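Local coordinates for protein glucoamylase (PDB 1LF6) that hydrolyses starch-type alpha-glucans from their non-reducing ends, probably releasing beta-D-glucose, as a bacterial glycoside hydrolase family 15 enzyme that probably also attacks isomaltose, at residues T391-D396 against I426-K431; Q398-I403 against M448-A453. All coordinates share one frame; numbering follows the deposited sequence.

Overall arrangement
Both interactions hold helix 395-407 in the catalytic (alpha/alpha) barrel. Interaction 1 lies mostly at the surface and joins the start of that helix, with the loop before it, to the end of helix 414-428; interaction 2 is buried and packs the helix against helix 445-464. Branched side chains and one backbone carbonyl do the touching in the first, beside a lysine whose amine turns outward to a sulfate, whereas alanines bring two helices close in the second. The centres lie about 10 Å apart, and Glu451 bridges them: its OE2 comes to 2.6 Å from Pro430 O, an approach of two oxygens that would probably raise the pKa of the acid.

Interaction 1. Residues T391-D396 against I426-K431; sequences TGIQLD and IKIGPK. With SO4 (sulfate ion), chain C.
Ile428 and Ile393 meet through torsions that send a methyl out from each: in Ile428, CG1 stands between the backbone N and the carbonyl carbon (chi1 56°) and the chain then runs extended to CD1, while Ile393 carries CG2 anti to its own N, beside the carbonyl carbon. The two methyls, Ile393 CG2 and Ile428 CD1, touch at 3.8 Å as the side chains cross obliquely. Leu395 receives the same isoleucine with both branches: CD2 lies 4.0 Å from Ile428 CD1, and CD1 lies 4.0 Å from Ile428 CG1. CD2 of Leu395 also packs on the backbone, 3.6 Å from Lys431 O, and its CD1 faces Gly429 CA at 4.3 Å. An alanine here would remove both of these methyls and is likely to open a gap between Ile428 and the carbonyl of Lys431. In the (alpha/alpha) barrel of family 15, this joins the beginning of helix 395-407 to the end of helix 414-428, where Gly429 leaves helical geometry and a cis peptide before Pro430 turns the chain. The chain then leads toward Glu435 and Glu438, the probable proton acceptor and proton donor. Gln394, turned away from 426-431, hydrogen-bonds Glu438, and Thr432 OG1 accepts a hydrogen bond from Leu395 N. On the exposed side, Lys431 bends at chi2 (145°) and chi3 (85°), bringing NZ within hydrogen-bonding distance of the sulfate, 2.9 Å from O1. Ser509 OG and Tyr443 OH also hydrogen-bond this anion, which probably came from the crystallisation liquor.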
ATOM      1  N   THR A 391      -3.018  17.151  10.723  1.00 27.26           N
ATOM      2  CA  THR A 391      -2.346  18.437  10.835  1.00 27.18           C
ATOM      3  C   THR A 391      -1.047  18.429  11.628  1.00 25.54           C
ATOM      4  O   THR A 391      -0.662  19.445  12.201  1.00 24.41           O
ATOM      5  CB  THR A 391      -3.297  19.488  11.449  1.00 29.67           C
ATOM      6  OG1 THR A 391      -2.696  20.788  11.364  1.00 35.52           O
ATOM      7  CG2 THR A 391      -3.588  19.151  12.912  1.00 29.43           C
ATOM      8  N   GLY A 392      -0.373  17.285  11.664  1.00 23.01           N
ATOM      9  CA  GLY A 392       0.889  17.212  12.371  1.00 20.85           C
ATOM     10  C   GLY A 392       1.940  17.972  11.580  1.00 19.16           C
ATOM     11  O   GLY A 392       1.821  18.116  10.362  1.00 18.89           O
ATOM     12  N   ILE A 393       2.964  18.466  12.265  1.00 16.83           N
ATOM     13  CA  ILE A 393       4.032  19.207  11.612  1.00 16.55           C
ATOM     14  C   ILE A 393       5.311  18.372  11.522  1.00 15.56           C
ATOM     15  O   ILE A 393       6.026  18.205  12.510  1.00 14.21           O
ATOM     16  CB  ILE A 393       4.349  20.511  12.378  1.00 18.35           C
ATOM     17  CG1 ILE A 393       3.095  21.393  12.449  1.00 18.78           C
ATOM     18  CG2 ILE A 393       5.510  21.240  11.713  1.00 14.48           C
ATOM     19  CD1 ILE A 393       2.511  21.775  11.093  1.00 17.17           C
ATOM     20  N   GLN A 394       5.595  17.855  10.332  1.00 15.59           N
ATOM     21  CA  GLN A 394       6.790  17.035  10.115  1.00 14.98           C
ATOM     22  C   GLN A 394       7.764  17.786   9.219  1.00 15.16           C
ATOM     23  O   GLN A 394       7.504  17.966   8.034  1.00 13.79           O
ATOM     24  CB  GLN A 394       6.402  15.703   9.453  1.00 15.73           C
ATOM     25  CG  GLN A 394       5.725  14.717  10.396  1.00 13.47           C
ATOM     26  CD  GLN A 394       5.031  13.569   9.673  1.00 17.20           C
ATOM     27  OE1 GLN A 394       5.534  13.045   8.677  1.00 17.91           O
ATOM     28  NE2 GLN A 394       3.878  13.165  10.185  1.00 16.95           N
ATOM     29  N   LEU A 395       8.884  18.214   9.791  1.00 14.47           N
ATOM     30  CA  LEU A 395       9.884  18.958   9.045  1.00 16.55           C
ATOM     31  C   LEU A 395      10.485  18.180   7.888  1.00 15.67           C
ATOM     32  O   LEU A 395      10.758  18.751   6.825  1.00 14.79           O
ATOM     33  CB  LEU A 395      10.995  19.451   9.986  1.00 15.95           C
ATOM     34  CG  LEU A 395      10.729  20.782  10.700  1.00 18.61           C
ATOM     35  CD1 LEU A 395      10.780  21.918   9.691  1.00 21.83           C
ATOM     36  CD2 LEU A 395       9.369  20.750  11.391  1.00 21.34           C
ATOM     37  N   ASP A 396      10.691  16.881   8.083  1.00 15.89           N
ATOM     38  CA  ASP A 396      11.265  16.069   7.024  1.00 15.65           C
ATOM     39  C   ASP A 396      10.355  16.123   5.812  1.00 15.58           C
ATOM     40  O   ASP A 396      10.833  16.096   4.677  1.00 17.05           O
ATOM     41  CB  ASP A 396      11.484  14.620   7.493  1.00 15.46           C
ATOM     42  CG  ASP A 396      10.194  13.850   7.672  1.00 16.08           C
ATOM     43  OD1 ASP A 396       9.248  14.396   8.272  1.00 15.86           O
ATOM     44  OD2 ASP A 396      10.141  12.682   7.226  1.00 15.16           O
ATOM     45  N   ILE A 426      12.850  27.313   7.883  1.00 18.84           N
ATOM     46  CA  ILE A 426      13.709  28.214   8.644  1.00 19.78           C
ATOM     47  C   ILE A 426      12.939  28.918   9.750  1.00 19.96           C
ATOM     48  O   ILE A 426      13.512  29.338  10.754  1.00 20.26           O
ATOM     49  CB  ILE A 426      14.359  29.268   7.722  1.00 22.09           C
ATOM     50  CG1 ILE A 426      15.322  28.567   6.757  1.00 22.17           C
ATOM     51  CG2 ILE A 426      15.081  30.331   8.560  1.00 23.91           C
ATOM     52  CD1 ILE A 426      16.196  29.506   5.964  1.00 22.15           C
ATOM     53  N   LYS A 427      11.630  29.026   9.567  1.00 20.57           N
ATOM     54  CA  LYS A 427      10.769  29.673  10.544  1.00 22.78           C
ATOM     55  C   LYS A 427      10.509  28.804  11.772  1.00 23.78           C
ATOM     56  O   LYS A 427      10.406  29.315  12.887  1.00 23.92           O
ATOM     57  CB  LYS A 427       9.443  30.031   9.885  1.00 22.48           C
ATOM     58  CG  LYS A 427       9.043  31.465  10.066  1.00 26.76           C
ATOM     59  CD  LYS A 427       7.845  31.820   9.214  1.00 25.53           C
ATOM     60  CE  LYS A 427       8.245  32.060   7.770  1.00 27.68           C
ATOM     61  NZ  LYS A 427       7.159  32.776   7.045  1.00 27.65           N
ATOM     62  N   ILE A 428      10.408  27.492  11.582  1.00 24.42           N
ATOM     63  CA  ILE A 428      10.127  26.612  12.717  1.00 25.52           C
ATOM     64  C   ILE A 428      11.199  25.593  13.091  1.00 25.99           C
ATOM     65  O   ILE A 428      11.215  25.102  14.219  1.00 27.24           O
ATOM     66  CB  ILE A 428       8.798  25.867  12.508  1.00 27.85           C
ATOM     67  CG1 ILE A 428       8.828  25.099  11.187  1.00 27.61           C
ATOM     68  CG2 ILE A 428       7.642  26.862  12.529  1.00 28.26           C
ATOM     69  CD1 ILE A 428       7.588  24.275  10.941  1.00 29.41           C
ATOM     70  N   GLY A 429      12.093  25.275  12.162  1.00 23.74           N
ATOM     71  CA  GLY A 429      13.136  24.306  12.459  1.00 22.26           C
ATOM     72  C   GLY A 429      14.169  24.825  13.444  1.00 22.27           C
ATOM     73  O   GLY A 429      14.120  25.989  13.833  1.00 24.01           O
ATOM     74  N   PRO A 430      15.139  23.993  13.853  1.00 21.54           N
ATOM     75  CA  PRO A 430      15.302  22.603  13.426  1.00 20.81           C
ATOM     76  C   PRO A 430      14.420  21.597  14.166  1.00 20.52           C
ATOM     77  O   PRO A 430      14.341  20.435  13.769  1.00 18.63           O
ATOM     78  CB  PRO A 430      16.784  22.350  13.660  1.00 22.35           C
ATOM     79  CG  PRO A 430      17.049  23.155  14.898  1.00 20.86           C
ATOM     80  CD  PRO A 430      16.322  24.450  14.607  1.00 21.64           C
ATOM     81  N   LYS A 431      13.761  22.032  15.240  1.00 20.01           N
ATOM     82  CA  LYS A 431      12.898  21.122  15.988  1.00 19.36           C
ATOM     83  C   LYS A 431      11.687  20.777  15.135  1.00 18.35           C
ATOM     84  O   LYS A 431      11.280  21.564  14.278  1.00 17.78           O
ATOM     85  CB  LYS A 431      12.448  21.743  17.320  1.00 20.98           C
ATOM     86  CG  LYS A 431      11.655  20.767  18.179  1.00 22.79           C
ATOM     87  CD  LYS A 431      11.892  20.933  19.677  1.00 26.29           C
ATOM     88  CE  LYS A 431      11.020  21.997  20.293  1.00 27.71           C
ATOM     89  NZ  LYS A 431      11.025  21.879  21.788  1.00 28.13           N
TER
HETATM   90  S   SO4 C 950      14.396  23.385  23.653  1.00 56.50           S
HETATM   91  O1  SO4 C 950      13.588  22.330  23.009  1.00 54.77           O
HETATM   92  O2  SO4 C 950      13.501  24.295  24.405  1.00 55.89           O
HETATM   93  O3  SO4 C 950      15.362  22.772  24.587  1.00 54.47           O
HETATM   94  O4  SO4 C 950      15.128  24.151  22.626  1.00 54.36           O

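Interaction 2. Residues Q398-I403 against M448-A453; sequences QADPII and MAAEVA
Ala399 O is gripped by two amides of its own helix, Ile403 N at 3.1 Å and, weakly, Ile402 N at 2.9 Å, at a kink where the proline ring of Pro401 leaves its nitrogen without a hydrogen to give. Across the contact, the methyl of Ala399 presses against the next helix. Its CB lies 3.1 Å from Ala450 O, a tight approach of a methyl to a carbonyl oxygen, and 4.2 Å from Ala450 CB. One turn on, Ile403 holds CG1 beside its backbone N and anti to its carbonyl carbon (chi1 -59°), and the extended chain carries CD1 to the methyl of Ala453, 3.7 Å away. CD1 also lies 4.0 Å from Ala450 O, so Ala399 and Ile403 approach one carbonyl together. The axes come within 8.3 Å and run in the same sense at 40°, consistent with neighbouring helices in one layer of the (alpha/alpha) barrel. Helix 342-355 meets Ile403 and Asp400 through Tyr346, and helix 468-489 packs on Met448, Glu451 and Val452 of the partner helix. Cohesion between the two segments thus comes from buried methyls packed on one another and on backbone, and the alanines' small size lets the helices approach so closely.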
ATOM      1  N   GLN A 398       8.666  18.695   4.835  1.00 15.96           N
ATOM      2  CA  GLN A 398       8.759  20.006   4.202  1.00 17.21           C
ATOM      3  C   GLN A 398      10.008  20.016   3.325  1.00 17.50           C
ATOM      4  O   GLN A 398      10.069  20.702   2.299  1.00 18.23           O
ATOM      5  CB  GLN A 398       8.900  21.119   5.249  1.00 16.90           C
ATOM      6  CG  GLN A 398       7.898  21.068   6.390  1.00 18.20           C
ATOM      7  CD  GLN A 398       6.461  21.048   5.911  1.00 18.31           C
ATOM      8  OE1 GLN A 398       6.071  21.821   5.030  1.00 17.25           O
ATOM      9  NE2 GLN A 398       5.658  20.164   6.499  1.00 15.75           N
ATOM     10  N   ALA A 399      11.001  19.237   3.741  1.00 15.85           N
ATOM     11  CA  ALA A 399      12.285  19.159   3.051  1.00 14.63           C
ATOM     12  C   ALA A 399      12.356  18.252   1.828  1.00 15.53           C
ATOM     13  O   ALA A 399      12.958  18.619   0.815  1.00 14.05           O
ATOM     14  CB  ALA A 399      13.367  18.745   4.049  1.00 14.08           C
ATOM     15  N   ASP A 400      11.748  17.073   1.919  1.00 16.05           N
ATOM     16  CA  ASP A 400      11.800  16.111   0.825  1.00 16.19           C
ATOM     17  C   ASP A 400      11.390  16.633  -0.543  1.00 15.80           C
ATOM     18  O   ASP A 400      12.049  16.348  -1.535  1.00 15.90           O
ATOM     19  CB  ASP A 400      10.996  14.855   1.185  1.00 15.31           C
ATOM     20  CG  ASP A 400      11.668  14.044   2.290  1.00 16.50           C
ATOM     21  OD1 ASP A 400      12.893  14.216   2.476  1.00 13.80           O
ATOM     22  OD2 ASP A 400      10.987  13.238   2.954  1.00 17.96           O
ATOM     23  N   PRO A 401      10.290  17.393  -0.621  1.00 16.52           N
ATOM     24  CA  PRO A 401       9.921  17.889  -1.948  1.00 17.13           C
ATOM     25  C   PRO A 401      10.999  18.803  -2.541  1.00 16.97           C
ATOM     26  O   PRO A 401      11.156  18.873  -3.763  1.00 14.56           O
ATOM     27  CB  PRO A 401       8.584  18.593  -1.702  1.00 16.99           C
ATOM     28  CG  PRO A 401       8.573  18.852  -0.215  1.00 21.01           C
ATOM     29  CD  PRO A 401       9.219  17.640   0.357  1.00 16.07           C
ATOM     30  N   ILE A 402      11.748  19.490  -1.679  1.00 15.94           N
ATOM     31  CA  ILE A 402      12.815  20.367  -2.153  1.00 16.86           C
ATOM     32  C   ILE A 402      13.946  19.512  -2.706  1.00 16.91           C
ATOM     33  O   ILE A 402      14.498  19.806  -3.763  1.00 18.15           O
ATOM     34  CB  ILE A 402      13.419  21.243  -1.026  1.00 15.96           C
ATOM     35  CG1 ILE A 402      12.350  22.137  -0.400  1.00 15.83           C
ATOM     36  CG2 ILE A 402      14.557  22.087  -1.602  1.00 14.27           C
ATOM     37  CD1 ILE A 402      12.853  22.931   0.803  1.00 15.54           C
ATOM     38  N   ILE A 403      14.290  18.456  -1.974  1.00 16.18           N
ATOM     39  CA  ILE A 403      15.358  17.557  -2.385  1.00 14.92           C
ATOM     40  C   ILE A 403      15.007  16.911  -3.725  1.00 15.51           C
ATOM     41  O   ILE A 403      15.871  16.751  -4.586  1.00 15.33           O
ATOM     42  CB  ILE A 403      15.603  16.463  -1.314  1.00 16.05           C
ATOM     43  CG1 ILE A 403      15.971  17.129   0.021  1.00 15.38           C
ATOM     44  CG2 ILE A 403      16.726  15.522  -1.757  1.00 13.43           C
ATOM     45  CD1 ILE A 403      16.099  16.164   1.178  1.00 15.61           C
ATOM     46  N   MET A 448      16.408  16.167  11.232  1.00 11.92           N
ATOM     47  CA  MET A 448      17.408  17.205  11.020  1.00 12.23           C
ATOM     48  C   MET A 448      18.249  16.926   9.771  1.00 13.61           C
ATOM     49  O   MET A 448      18.689  17.860   9.101  1.00 12.60           O
ATOM     50  CB  MET A 448      18.310  17.340  12.241  1.00 13.24           C
ATOM     51  CG  MET A 448      17.600  17.950  13.446  1.00 14.47           C
ATOM     52  SD  MET A 448      18.729  18.258  14.790  1.00 22.65           S
ATOM     53  CE  MET A 448      19.514  19.759  14.234  1.00 18.50           C
ATOM     54  N   ALA A 449      18.473  15.648   9.464  1.00 12.07           N
ATOM     55  CA  ALA A 449      19.243  15.287   8.277  1.00 14.73           C
ATOM     56  C   ALA A 449      18.481  15.769   7.053  1.00 14.52           C
ATOM     57  O   ALA A 449      19.063  16.324   6.116  1.00 14.65           O
ATOM     58  CB  ALA A 449      19.448  13.768   8.202  1.00 13.07           C
ATOM     59  N   ALA A 450      17.169  15.549   7.069  1.00 14.70           N
ATOM     60  CA  ALA A 450      16.304  15.965   5.971  1.00 14.53           C
ATOM     61  C   ALA A 450      16.291  17.484   5.840  1.00 14.50           C
ATOM     62  O   ALA A 450      16.287  18.007   4.726  1.00 14.81           O
ATOM     63  CB  ALA A 450      14.882  15.453   6.199  1.00 14.92           C
ATOM     64  N   GLU A 451      16.280  18.183   6.978  1.00 14.88           N
ATOM     65  CA  GLU A 451      16.265  19.644   6.983  1.00 14.67           C
ATOM     66  C   GLU A 451      17.553  20.238   6.423  1.00 15.44           C
ATOM     67  O   GLU A 451      17.514  21.241   5.705  1.00 15.11           O
ATOM     68  CB  GLU A 451      16.030  20.184   8.403  1.00 14.74           C
ATOM     69  CG  GLU A 451      14.641  19.871   8.967  1.00 13.31           C
ATOM     70  CD  GLU A 451      14.436  20.420  10.362  1.00 15.58           C
ATOM     71  OE1 GLU A 451      13.942  21.561  10.491  1.00 15.25           O
ATOM     72  OE2 GLU A 451      14.779  19.716  11.337  1.00 14.37           O
ATOM     73  N   VAL A 452      18.689  19.638   6.768  1.00 14.50           N
ATOM     74  CA  VAL A 452      19.987  20.109   6.278  1.00 15.33           C
ATOM     75  C   VAL A 452      20.084  19.877   4.765  1.00 16.00           C
ATOM     76  O   VAL A 452      20.491  20.763   4.018  1.00 15.70           O
ATOM     77  CB  VAL A 452      21.164  19.374   6.976  1.00 14.74           C
ATOM     78  CG1 VAL A 452      22.478  19.689   6.258  1.00 13.93           C
ATOM     79  CG2 VAL A 452      21.255  19.808   8.435  1.00 14.98           C
ATOM     80  N   ALA A 453      19.716  18.674   4.328  1.00 14.93           N
ATOM     81  CA  ALA A 453      19.744  18.335   2.909  1.00 15.18           C
ATOM     82  C   ALA A 453      18.792  19.241   2.125  1.00 15.64           C
ATOM     83  O   ALA A 453      19.140  19.770   1.066  1.00 15.32           O
ATOM     84  CB  ALA A 453      19.351  16.883   2.718  1.00 15.54           C
TER